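Local coordinates for glutathione S-transferase family protein (Populus trichocarpa, PDB 5F06) that probably joins glutathione to electrophilic substrates in detoxification, as a plant glutathione transferase of the Phi class, at residues 14-17 with 18-22; 81-85 with 86-90; 131-134 with 135-139; 156-160 with 161-165. One frame throughout, in Å; residues are numbered along the deposited sequence. Where two conformers were deposited one is given.

Contacts 1, 2 and 4 form a connected group, whereas contact 3 stands apart. Contact 1 belongs to the first helix of the thioredoxin-like half; there the Arg15 side chain comes within about 4 Å of bound glutathione at the nearest atoms. Contact 2 lies in the linker between the two halves, its centre about 16 Å from that of contact 1; a probable hydrogen bond from Tyr82 N to Glu22 O (2.9 Å) joins them. Contact 4, in the helical half, is about 11 Å from contact 2, centre to centre, and accepts Tyr82 OH at Tyr162 O (2.6 Å). Contact 3 lies about 28 Å from contact 1 by centres, across the middle of the chain and away from the glutathione site.

Contact 1 (14-17 with 18-22)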
loop_
_atom_site.group_PDB
_atom_site.type_symbol
_atom_site.label_atom_id
_atom_site.label_comp_id
_atom_site.label_asym_id
_atom_site.label_seq_id
_atom_site.Cartn_x
_atom_site.Cartn_y
_atom_site.Cartn_z
ATOM N N SER A 14 -14.658 7.992 -2.608
ATOM C CA SER A 14 -15.579 6.938 -3.023
ATOM C C SER A 14 -15.141 5.569 -2.520
ATOM O O SER A 14 -15.975 4.708 -2.254
ATOM C CB SER A 14 -15.713 6.907 -4.546
ATOM O OG SER A 14 -16.419 8.040 -5.020
ATOM N N ARG A 15 -13.833 5.368 -2.396
ATOM C CA ARG A 15 -13.314 4.103 -1.890
ATOM C C ARG A 15 -13.821 3.861 -0.468
ATOM O O ARG A 15 -14.192 2.740 -0.115
ATOM C CB ARG A 15 -11.782 4.088 -1.927
ATOM C CG ARG A 15 -11.184 2.718 -1.665
ATOM C CD ARG A 15 -9.682 2.660 -1.921
ATOM N NE ARG A 15 -9.346 2.889 -3.328
ATOM C CZ ARG A 15 -8.771 3.989 -3.812
ATOM N NH1 ARG A 15 -8.431 4.999 -3.016
ATOM N NH2 ARG A 15 -8.523 4.076 -5.111
ATOM N N VAL A 16 -13.854 4.915 0.342
ATOM C CA VAL A 16 -14.371 4.801 1.702
ATOM C C VAL A 16 -15.894 4.678 1.692
ATOM O O VAL A 16 -16.465 3.839 2.400
ATOM C CB VAL A 16 -13.957 6.012 2.569
ATOM C CG1 VAL A 16 -14.494 5.868 3.990
ATOM C CG2 VAL A 16 -12.450 6.164 2.591
ATOM N N LEU A 17 -16.551 5.507 0.886
ATOM C CA LEU A 17 -18.007 5.520 0.854
ATOM C C LEU A 17 -18.582 4.135 0.578
ATOM O O LEU A 17 -19.523 3.709 1.243
ATOM C CB LEU A 17 -18.511 6.513 -0.191
ATOM C CG LEU A 17 -18.365 7.989 0.185
ATOM C CD1 LEU A 17 -18.728 8.866 -0.987
ATOM C CD2 LEU A 17 -19.233 8.331 1.389
ATOM N N THR A 18 -18.015 3.418 -0.388
ATOM C CA THR A 18 -18.540 2.102 -0.722
ATOM C C THR A 18 -18.305 1.132 0.437
ATOM O O THR A 18 -19.154 0.283 0.721
ATOM C CB THR A 18 -17.923 1.547 -2.030
ATOM O OG1 THR A 18 -18.525 0.286 -2.350
ATOM C CG2 THR A 18 -16.421 1.377 -1.906
ATOM N N CYS A 19 -17.173 1.273 1.123
ATOM C CA CYS A 19 -16.896 0.450 2.298
ATOM C C CYS A 19 -17.924 0.715 3.401
ATOM O O CYS A 19 -18.458 -0.222 3.999
ATOM C CB CYS A 19 -15.482 0.707 2.827
ATOM S SG CYS A 19 -15.062 -0.258 4.319
ATOM N N LEU A 20 -18.203 1.989 3.664
ATOM C CA LEU A 20 -19.213 2.362 4.653
ATOM C C LEU A 20 -20.572 1.723 4.339
ATOM O O LEU A 20 -21.253 1.240 5.244
ATOM C CB LEU A 20 -19.345 3.886 4.734
ATOM C CG LEU A 20 -18.173 4.613 5.402
ATOM C CD1 LEU A 20 -18.147 6.094 5.037
ATOM C CD2 LEU A 20 -18.244 4.447 6.911
ATOM N N HIS A 21 -20.961 1.705 3.067
ATOM C CA HIS A 21 -22.248 1.125 2.676
ATOM C C HIS A 21 -22.252 -0.395 2.774
ATOM O O HIS A 21 -23.258 -0.987 3.180
ATOM C CB HIS A 21 -22.622 1.548 1.252
ATOM C CG HIS A 21 -22.934 3.004 1.122
ATOM N ND1 HIS A 21 -23.795 3.656 1.979
ATOM C CD2 HIS A 21 -22.510 3.934 0.235
ATOM C CE1 HIS A 21 -23.885 4.926 1.626
ATOM N NE2 HIS A 21 -23.114 5.121 0.570
ATOM N N GLU A 22 -21.148 -1.030 2.386
ATOM C CA GLU A 22 -21.018 -2.475 2.538
ATOM C C GLU A 22 -21.252 -2.872 3.991
ATOM O O GLU A 22 -21.836 -3.918 4.272
ATOM C CB GLU A 22 -19.637 -2.954 2.081
ATOM C CG GLU A 22 -19.407 -2.890 0.577
ATOM C CD GLU A 22 -20.152 -3.970 -0.195
ATOM O OE1 GLU A 22 -20.803 -4.830 0.433
ATOM O OE2 GLU A 22 -20.078 -3.958 -1.440
#
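Val16 O takes the amide of Leu20, with 2.8 Å between Leu20 N and Val16 O. This is the i to i+4 spacing of the alpha helix, repeated from Thr18 N to Ser14 O (3.1 Å) and from His21 N to Leu17 O (3.1 Å). The side chains of Val16 and Leu20 run alongside one another in the same direction. With Val16 CG1 anti to the backbone N (chi1 -179°), that methyl comes up to Leu20 CD1 at 3.8 Å. Leu17 CD2 lies further off, 4.4 Å from the same CD1. The patch faces Leu4 of strand 2-6 and Ile73 of helix 66-76. Trimming Leu20 to an alanine would probably open a gap between Val16, Leu4 and Ile73, leaving Val16 CG1 without its neighbour along the helix. Arg15 points elsewhere, its NE bonded to His168 O and its NH1 to Ser66 OG beside the glutathione. The chemistry is thus divided round helix 11-22: branched aliphatic groups bury one flank in the beta-alpha-beta unit, while a guanidinium serves the surroundings of the ligand.

Contact 2 (81-85 with 86-90); sequences GYDLI and RHENL
Asp83 divides its carboxylate in an unusual way, one oxygen gathering N-H groups while the other lies over the face of the Arg86 guanidinium. OD1 accepts His87 N through its syn lone pair (Asp83 OD1 to His87 N, 3.2 Å) and takes weak bonds from Arg86 N and from His87 ND1, the latter reached at the edge of the imidazole. The carboxylate and guanidinium planes are only 15° apart, and Asp83 OD2 sits 3.6 Å above the guanidinium plane, over its centre. Since no N-H points at OD2, the long salt bridge, 3.7 Å from OD2 to Arg86 NH1, is a matter of charge alone. NH1 directs its bond to the backbone instead, Arg86 NH1 meeting Asp83 O at 2.9 Å in the carbonyl plane. Bends at chi2 and chi3 (-50° and -68°) fold the chain back to make this possible. One water donates to both Asp83 OD2 (2.7 Å) and Glu88 OE2 (3.1 Å), which probably eases the closeness of the two negative groups. The chain turns tightly here: Asp83 centres an inverse gamma turn, and a type I beta turn runs from Arg86 to Asn89, the N-cap of helix 90-120. Arg86 NE pairs with Glu92 of that helix, while Leu84 packs on helix 11-22 and Ile85 on helix 66-76, placing this linker between the two halves of the transferase fold.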
loop_
_atom_site.group_PDB
_atom_site.type_symbol
_atom_site.label_atom_id
_atom_site.label_comp_id
_atom_site.label_asym_id
_atom_site.label_seq_id
_atom_site.Cartn_x
_atom_site.Cartn_y
_atom_site.Cartn_z
ATOM N N GLY A 81 -22.899 -6.006 8.731
ATOM C CA GLY A 81 -22.872 -5.811 7.298
ATOM C C GLY A 81 -22.029 -6.884 6.638
ATOM O O GLY A 81 -21.932 -8.006 7.140
ATOM N N TYR A 82 -21.408 -6.549 5.514
ATOM C CA TYR A 82 -20.665 -7.551 4.765
ATOM C C TYR A 82 -19.305 -7.869 5.389
ATOM O O TYR A 82 -18.631 -7.000 5.934
ATOM C CB TYR A 82 -20.461 -7.115 3.313
ATOM C CG TYR A 82 -19.837 -8.223 2.510
ATOM C CD1 TYR A 82 -20.617 -9.232 1.966
ATOM C CD2 TYR A 82 -18.462 -8.288 2.337
ATOM C CE1 TYR A 82 -20.047 -10.264 1.251
ATOM C CE2 TYR A 82 -17.885 -9.316 1.628
ATOM C CZ TYR A 82 -18.680 -10.303 1.088
ATOM O OH TYR A 82 -18.104 -11.330 0.378
ATOM N N ASP A 83 -18.914 -9.135 5.270
ATOM C CA ASP A 83 -17.659 -9.645 5.814
ATOM C C ASP A 83 -16.480 -9.338 4.884
ATOM O O ASP A 83 -16.046 -10.199 4.114
ATOM C CB ASP A 83 -17.793 -11.154 6.041
ATOM C CG ASP A 83 -16.573 -11.766 6.697
ATOM O OD1 ASP A 83 -15.706 -11.016 7.193
ATOM O OD2 ASP A 83 -16.498 -13.012 6.725
ATOM N N LEU A 84 -15.961 -8.113 4.970
ATOM C CA LEU A 84 -14.977 -7.621 4.004
ATOM C C LEU A 84 -13.559 -8.165 4.206
ATOM O O LEU A 84 -12.822 -8.318 3.230
ATOM C CB LEU A 84 -14.919 -6.089 4.037
ATOM C CG LEU A 84 -16.063 -5.323 3.368
ATOM C CD1 LEU A 84 -15.960 -3.837 3.671
ATOM C CD2 LEU A 84 -16.056 -5.556 1.859
ATOM N N ILE A 85 -13.168 -8.437 5.453
ATOM C CA ILE A 85 -11.804 -8.899 5.727
ATOM C C ILE A 85 -11.758 -10.304 6.336
ATOM O O ILE A 85 -10.698 -10.773 6.747
ATOM C CB ILE A 85 -11.051 -7.910 6.647
ATOM C CG1 ILE A 85 -11.767 -7.740 7.992
ATOM C CG2 ILE A 85 -10.897 -6.562 5.936
ATOM C CD1 ILE A 85 -10.943 -6.987 9.028
ATOM N N ARG A 86 -12.911 -10.971 6.366
ATOM C CA ARG A 86 -12.997 -12.406 6.654
ATOM C C ARG A 86 -12.589 -12.736 8.095
ATOM O O ARG A 86 -11.630 -13.469 8.338
ATOM C CB ARG A 86 -12.139 -13.189 5.654
ATOM C CG ARG A 86 -12.253 -12.692 4.208
ATOM C CD ARG A 86 -13.702 -12.546 3.747
ATOM N NE ARG A 86 -14.383 -13.827 3.619
ATOM C CZ ARG A 86 -15.665 -13.961 3.292
ATOM N NH1 ARG A 86 -16.415 -12.889 3.063
ATOM N NH2 ARG A 86 -16.200 -15.167 3.191
ATOM N N HIS A 87 -13.358 -12.215 9.046
ATOM C CA HIS A 87 -13.005 -12.280 10.465
ATOM C C HIS A 87 -13.189 -13.652 11.126
ATOM O O HIS A 87 -12.892 -13.801 12.313
ATOM C CB HIS A 87 -13.825 -11.245 11.244
ATOM C CG HIS A 87 -15.286 -11.561 11.318
ATOM N ND1 HIS A 87 -16.169 -11.238 10.312
ATOM C CD2 HIS A 87 -16.019 -12.170 12.280
ATOM C CE1 HIS A 87 -17.384 -11.636 10.648
ATOM N NE2 HIS A 87 -17.319 -12.205 11.838
ATOM N N GLU A 88 -13.679 -14.644 10.388
ATOM C CA GLU A 88 -13.879 -15.978 10.964
ATOM C C GLU A 88 -13.231 -17.075 10.120
ATOM O O GLU A 88 -13.535 -18.260 10.277
ATOM C CB GLU A 88 -15.375 -16.257 11.158
ATOM C CG GLU A 88 -16.267 -15.876 9.986
ATOM C CD GLU A 88 -17.751 -16.043 10.298
ATOM O OE1 GLU A 88 -18.099 -16.277 11.478
ATOM O OE2 GLU A 88 -18.571 -15.938 9.361
ATOM N N ASN A 89 -12.319 -16.671 9.241
ATOM C CA ASN A 89 -11.527 -17.619 8.470
ATOM C C ASN A 89 -10.122 -17.067 8.269
ATOM O O ASN A 89 -9.925 -16.118 7.514
ATOM C CB ASN A 89 -12.185 -17.907 7.124
ATOM C CG ASN A 89 -11.539 -19.071 6.399
ATOM O OD1 ASN A 89 -10.351 -19.037 6.075
ATOM N ND2 ASN A 89 -12.324 -20.103 6.128
ATOM N N LEU A 90 -9.154 -17.664 8.957
ATOM C CA LEU A 90 -7.786 -17.156 8.955
ATOM C C LEU A 90 -7.162 -17.231 7.569
ATOM O O LEU A 90 -6.475 -16.307 7.143
ATOM C CB LEU A 90 -6.922 -17.938 9.948
ATOM C CG LEU A 90 -7.363 -17.916 11.412
ATOM C CD1 LEU A 90 -6.404 -18.746 12.251
ATOM C CD2 LEU A 90 -7.445 -16.493 11.945
HETATM O O HOH W 1 -18.789 -14.430 6.625
#

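Contact 3 (131-134 with 135-139)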
loop_
_atom_site.group_PDB
_atom_site.type_symbol
_atom_site.label_atom_id
_atom_site.label_comp_id
_atom_site.label_asym_id
_atom_site.label_seq_id
_atom_site.Cartn_x
_atom_site.Cartn_y
_atom_site.Cartn_z
ATOM N N THR A 131 1.590 9.742 -24.059
ATOM C CA THR A 131 2.746 8.917 -23.719
ATOM C C THR A 131 2.581 8.287 -22.335
ATOM O O THR A 131 2.816 7.093 -22.156
ATOM C CB THR A 131 4.059 9.738 -23.762
ATOM O OG1 THR A 131 4.216 10.324 -25.059
ATOM C CG2 THR A 131 5.266 8.859 -23.460
ATOM N N ILE A 132 2.173 9.091 -21.357
ATOM C CA ILE A 132 1.977 8.592 -20.001
ATOM C C ILE A 132 0.795 7.623 -19.978
ATOM O O ILE A 132 0.847 6.595 -19.308
ATOM C CB ILE A 132 1.756 9.751 -19.007
ATOM C CG1 ILE A 132 3.016 10.621 -18.955
ATOM C CG2 ILE A 132 1.415 9.219 -17.609
ATOM C CD1 ILE A 132 2.896 11.859 -18.088
ATOM N N ILE A 133 -0.257 7.941 -20.729
ATOM C CA ILE A 133 -1.407 7.045 -20.852
ATOM C C ILE A 133 -0.981 5.693 -21.434
ATOM O O ILE A 133 -1.240 4.649 -20.835
ATOM C CB ILE A 133 -2.517 7.670 -21.733
ATOM C CG1 ILE A 133 -3.101 8.904 -21.038
ATOM C CG2 ILE A 133 -3.637 6.657 -22.021
ATOM C CD1 ILE A 133 -3.993 9.753 -21.926
ATOM N N ASP A 134 -0.319 5.715 -22.587
ATOM C CA ASP A 134 0.029 4.480 -23.292
ATOM C C ASP A 134 0.952 3.592 -22.464
ATOM O O ASP A 134 0.762 2.377 -22.393
ATOM C CB ASP A 134 0.688 4.794 -24.638
ATOM C CG ASP A 134 -0.270 5.430 -25.626
ATOM O OD1 ASP A 134 -1.480 5.505 -25.327
ATOM O OD2 ASP A 134 0.189 5.846 -26.710
ATOM N N ASP A 135 1.955 4.203 -21.846
ATOM C CA ASP A 135 2.903 3.474 -21.014
ATOM C C ASP A 135 2.199 2.728 -19.880
ATOM O O ASP A 135 2.485 1.561 -19.613
ATOM C CB ASP A 135 3.938 4.437 -20.437
ATOM C CG ASP A 135 4.956 3.743 -19.560
ATOM O OD1 ASP A 135 5.391 2.627 -19.915
ATOM O OD2 ASP A 135 5.323 4.319 -18.513
ATOM N N ASN A 136 1.272 3.405 -19.216
ATOM C CA ASN A 136 0.613 2.823 -18.056
ATOM C C ASN A 136 -0.516 1.869 -18.451
ATOM O O ASN A 136 -0.859 0.961 -17.694
ATOM C CB ASN A 136 0.092 3.929 -17.144
ATOM C CG ASN A 136 1.201 4.584 -16.341
ATOM O OD1 ASN A 136 1.667 4.032 -15.345
ATOM N ND2 ASN A 136 1.636 5.763 -16.775
ATOM N N VAL A 137 -1.083 2.066 -19.639
ATOM C CA VAL A 137 -2.045 1.112 -20.178
ATOM C C VAL A 137 -1.325 -0.217 -20.414
ATOM O O VAL A 137 -1.881 -1.291 -20.170
ATOM C CB VAL A 137 -2.697 1.631 -21.485
ATOM C CG1 VAL A 137 -3.321 0.498 -22.288
ATOM C CG2 VAL A 137 -3.745 2.683 -21.166
ATOM N N GLU A 138 -0.078 -0.139 -20.871
ATOM C CA GLU A 138 0.740 -1.327 -21.069
ATOM C C GLU A 138 1.035 -1.995 -19.726
ATOM O O GLU A 138 0.920 -3.215 -19.589
ATOM C CB GLU A 138 2.039 -0.966 -21.785
ATOM C CG GLU A 138 2.920 -2.150 -22.126
ATOM C CD GLU A 138 4.093 -1.755 -23.000
ATOM O OE1 GLU A 138 5.052 -1.151 -22.475
ATOM O OE2 GLU A 138 4.050 -2.034 -24.216
ATOM N N LYS A 139 1.406 -1.185 -18.739
ATOM C CA LYS A 139 1.697 -1.689 -17.401
ATOM C C LYS A 139 0.459 -2.304 -16.758
ATOM O O LYS A 139 0.535 -3.376 -16.158
ATOM C CB LYS A 139 2.242 -0.569 -16.513
ATOM C CG LYS A 139 3.657 -0.143 -16.867
ATOM C CD LYS A 139 4.121 1.028 -16.012
ATOM C CE LYS A 139 5.572 1.381 -16.303
ATOM N NZ LYS A 139 6.000 2.621 -15.600
#
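Asp134, Asp135 and Asn136 follow one another near the start of helix 130-153, in the all-helical half of the transferase fold; Asp135 and Asn136 give their amides to the preceding turn, while Asp134 offers its carbonyl to the next. Asp135 N is bonded to Thr131 O at 3.0 Å, and Asp135 CB also rests against that oxygen. Beyond CB, the carboxylate runs on toward Lys139, where Lys139 NZ and Asp135 OD2 make a salt bridge at 3.4 Å, the hydrogen bond within it weak. Asp134 O takes Glu138 N at 3.1 Å, while Asp134 OD1 accepts from Gln130 NE2. Two carboxylates this near the start of the helix probably suit the positive end of its dipole. Asn136 departs from the routine pattern: with CG anti to the carbonyl carbon (chi1 -76°), its amide folds back alongside Ile132 and ND2 donates to Ile132 O. Replacing Asn136 with a leucine would probably cost Ile132 O this side-chain donor, leaving the backbone amide as its remaining partner in this turn. Asn136 also packs on Pro113 of helix 90-120, and Ile133 on Phe118 of the same helix. Ile132 O is gripped from opposite faces of its carbonyl plane, by Asn136 N at 3.2 Å and by Asn136 ND2 at 2.8 Å.

Contact 4 (156-160 with 161-165); sequences YLAGD and FYSLA
Tyr156 CG turned anti to the carbonyl carbon (chi1 -56°) and Tyr162 CG anti to the backbone N (chi1 -177°) bring these two side chains together at about a right angle. Tyr162 CB stands over the face of the Tyr156 ring, 4.2 Å from its centroid and 8° off the normal, in a CH-pi contact. Tyr162 N lies over the same ring nearer its rim, 3.4 Å from Tyr156 CD2, and Tyr156 CD1 comes to the edge of the Tyr162 ring. The Phe161 ring lies against Ala158 and Gly159, its CE1 4.1 Å from Ala158 CB and its CE2 near Gly159 CA, where any side chain would collide with it. A water bridges three groups of the loop: it receives Ala158 N at 3.1 Å and Ser163 OG at 2.9 Å and donates to Phe161 O at 2.8 Å. Ser163 is the N-cap of helix 164-167, its OG accepting Ala165 N (3.1 Å). Its own amide goes to Asp166 OD2, consistent with the N-capping box known at this point of the glutathione transferase fold. Around the loop, Tyr156 and Tyr162 pack on Ile198 of helix 189-198, while Phe161 and Ser163 lean on Val96 of helix 90-120.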
loop_
_atom_site.group_PDB
_atom_site.type_symbol
_atom_site.label_atom_id
_atom_site.label_comp_id
_atom_site.label_asym_id
_atom_site.label_seq_id
_atom_site.Cartn_x
_atom_site.Cartn_y
_atom_site.Cartn_z
ATOM N N TYR A 156 -13.439 -14.032 -7.251
ATOM C CA TYR A 156 -12.902 -12.719 -6.913
ATOM C C TYR A 156 -11.394 -12.859 -6.692
ATOM O O TYR A 156 -10.853 -13.956 -6.818
ATOM C CB TYR A 156 -13.624 -12.154 -5.682
ATOM C CG TYR A 156 -15.127 -12.079 -5.884
ATOM C CD1 TYR A 156 -15.713 -10.979 -6.502
ATOM C CD2 TYR A 156 -15.955 -13.120 -5.484
ATOM C CE1 TYR A 156 -17.086 -10.916 -6.708
ATOM C CE2 TYR A 156 -17.328 -13.066 -5.683
ATOM C CZ TYR A 156 -17.888 -11.961 -6.294
ATOM O OH TYR A 156 -19.250 -11.904 -6.500
ATOM N N LEU A 157 -10.709 -11.764 -6.388
ATOM C CA LEU A 157 -9.251 -11.784 -6.353
ATOM C C LEU A 157 -8.671 -12.630 -5.218
ATOM O O LEU A 157 -7.679 -13.331 -5.418
ATOM C CB LEU A 157 -8.702 -10.357 -6.251
ATOM C CG LEU A 157 -8.840 -9.468 -7.497
ATOM C CD1 LEU A 157 -8.416 -8.047 -7.164
ATOM C CD2 LEU A 157 -8.034 -9.997 -8.687
ATOM N N ALA A 158 -9.276 -12.571 -4.034
ATOM C CA ALA A 158 -8.712 -13.255 -2.868
ATOM C C ALA A 158 -9.280 -14.659 -2.677
ATOM O O ALA A 158 -8.815 -15.404 -1.811
ATOM C CB ALA A 158 -8.947 -12.428 -1.611
ATOM N N GLY A 159 -10.285 -15.010 -3.475
ATOM C CA GLY A 159 -10.981 -16.275 -3.326
ATOM C C GLY A 159 -12.378 -16.202 -3.913
ATOM O O GLY A 159 -12.699 -15.262 -4.643
ATOM N N ASP A 160 -13.212 -17.190 -3.591
ATOM C CA ASP A 160 -14.585 -17.241 -4.093
ATOM C C ASP A 160 -15.523 -16.434 -3.195
ATOM O O ASP A 160 -16.639 -16.857 -2.898
ATOM C CB ASP A 160 -15.058 -18.697 -4.200
ATOM C CG ASP A 160 -14.376 -19.450 -5.331
ATOM O OD1 ASP A 160 -14.220 -18.871 -6.428
ATOM O OD2 ASP A 160 -13.989 -20.619 -5.124
ATOM N N PHE A 161 -15.048 -15.269 -2.764
ATOM C CA PHE A 161 -15.832 -14.339 -1.954
ATOM C C PHE A 161 -15.395 -12.917 -2.266
ATOM O O PHE A 161 -14.208 -12.659 -2.477
ATOM C CB PHE A 161 -15.649 -14.623 -0.463
ATOM C CG PHE A 161 -14.209 -14.701 -0.044
ATOM C CD1 PHE A 161 -13.511 -13.555 0.310
ATOM C CD2 PHE A 161 -13.543 -15.918 -0.027
ATOM C CE1 PHE A 161 -12.185 -13.626 0.681
ATOM C CE2 PHE A 161 -12.216 -15.991 0.345
ATOM C CZ PHE A 161 -11.538 -14.843 0.698
ATOM N N TYR A 162 -16.353 -11.998 -2.308
ATOM C CA TYR A 162 -16.037 -10.582 -2.408
ATOM C C TYR A 162 -15.290 -10.153 -1.147
ATOM O O TYR A 162 -15.607 -10.618 -0.051
ATOM C CB TYR A 162 -17.314 -9.767 -2.590
ATOM C CG TYR A 162 -17.099 -8.284 -2.785
ATOM C CD1 TYR A 162 -16.578 -7.788 -3.973
ATOM C CD2 TYR A 162 -17.441 -7.377 -1.791
ATOM C CE1 TYR A 162 -16.395 -6.434 -4.160
ATOM C CE2 TYR A 162 -17.259 -6.019 -1.969
ATOM C CZ TYR A 162 -16.739 -5.552 -3.153
ATOM O OH TYR A 162 -16.563 -4.199 -3.329
ATOM N N SER A 163 -14.291 -9.289 -1.299
ATOM C CA SER A 163 -13.534 -8.803 -0.147
ATOM C C SER A 163 -13.036 -7.370 -0.328
ATOM O O SER A 163 -13.256 -6.744 -1.365
ATOM C CB SER A 163 -12.343 -9.719 0.126
ATOM O OG SER A 163 -11.250 -9.390 -0.711
ATOM N N LEU A 164 -12.364 -6.866 0.700
ATOM C CA LEU A 164 -11.783 -5.529 0.674
ATOM C C LEU A 164 -10.808 -5.369 -0.494
ATOM O O LEU A 164 -10.649 -4.271 -1.032
ATOM C CB LEU A 164 -11.072 -5.240 1.998
ATOM C CG LEU A 164 -10.600 -3.801 2.199
ATOM C CD1 LEU A 164 -11.784 -2.849 2.341
ATOM C CD2 LEU A 164 -9.689 -3.725 3.416
ATOM N N ALA A 165 -10.163 -6.468 -0.880
ATOM C CA ALA A 165 -9.234 -6.467 -2.007
ATOM C C ALA A 165 -9.917 -5.993 -3.285
ATOM O O ALA A 165 -9.413 -5.103 -3.967
ATOM C CB ALA A 165 -8.636 -7.857 -2.209
HETATM O O HOH W 2 -11.859 -11.259 -2.894
#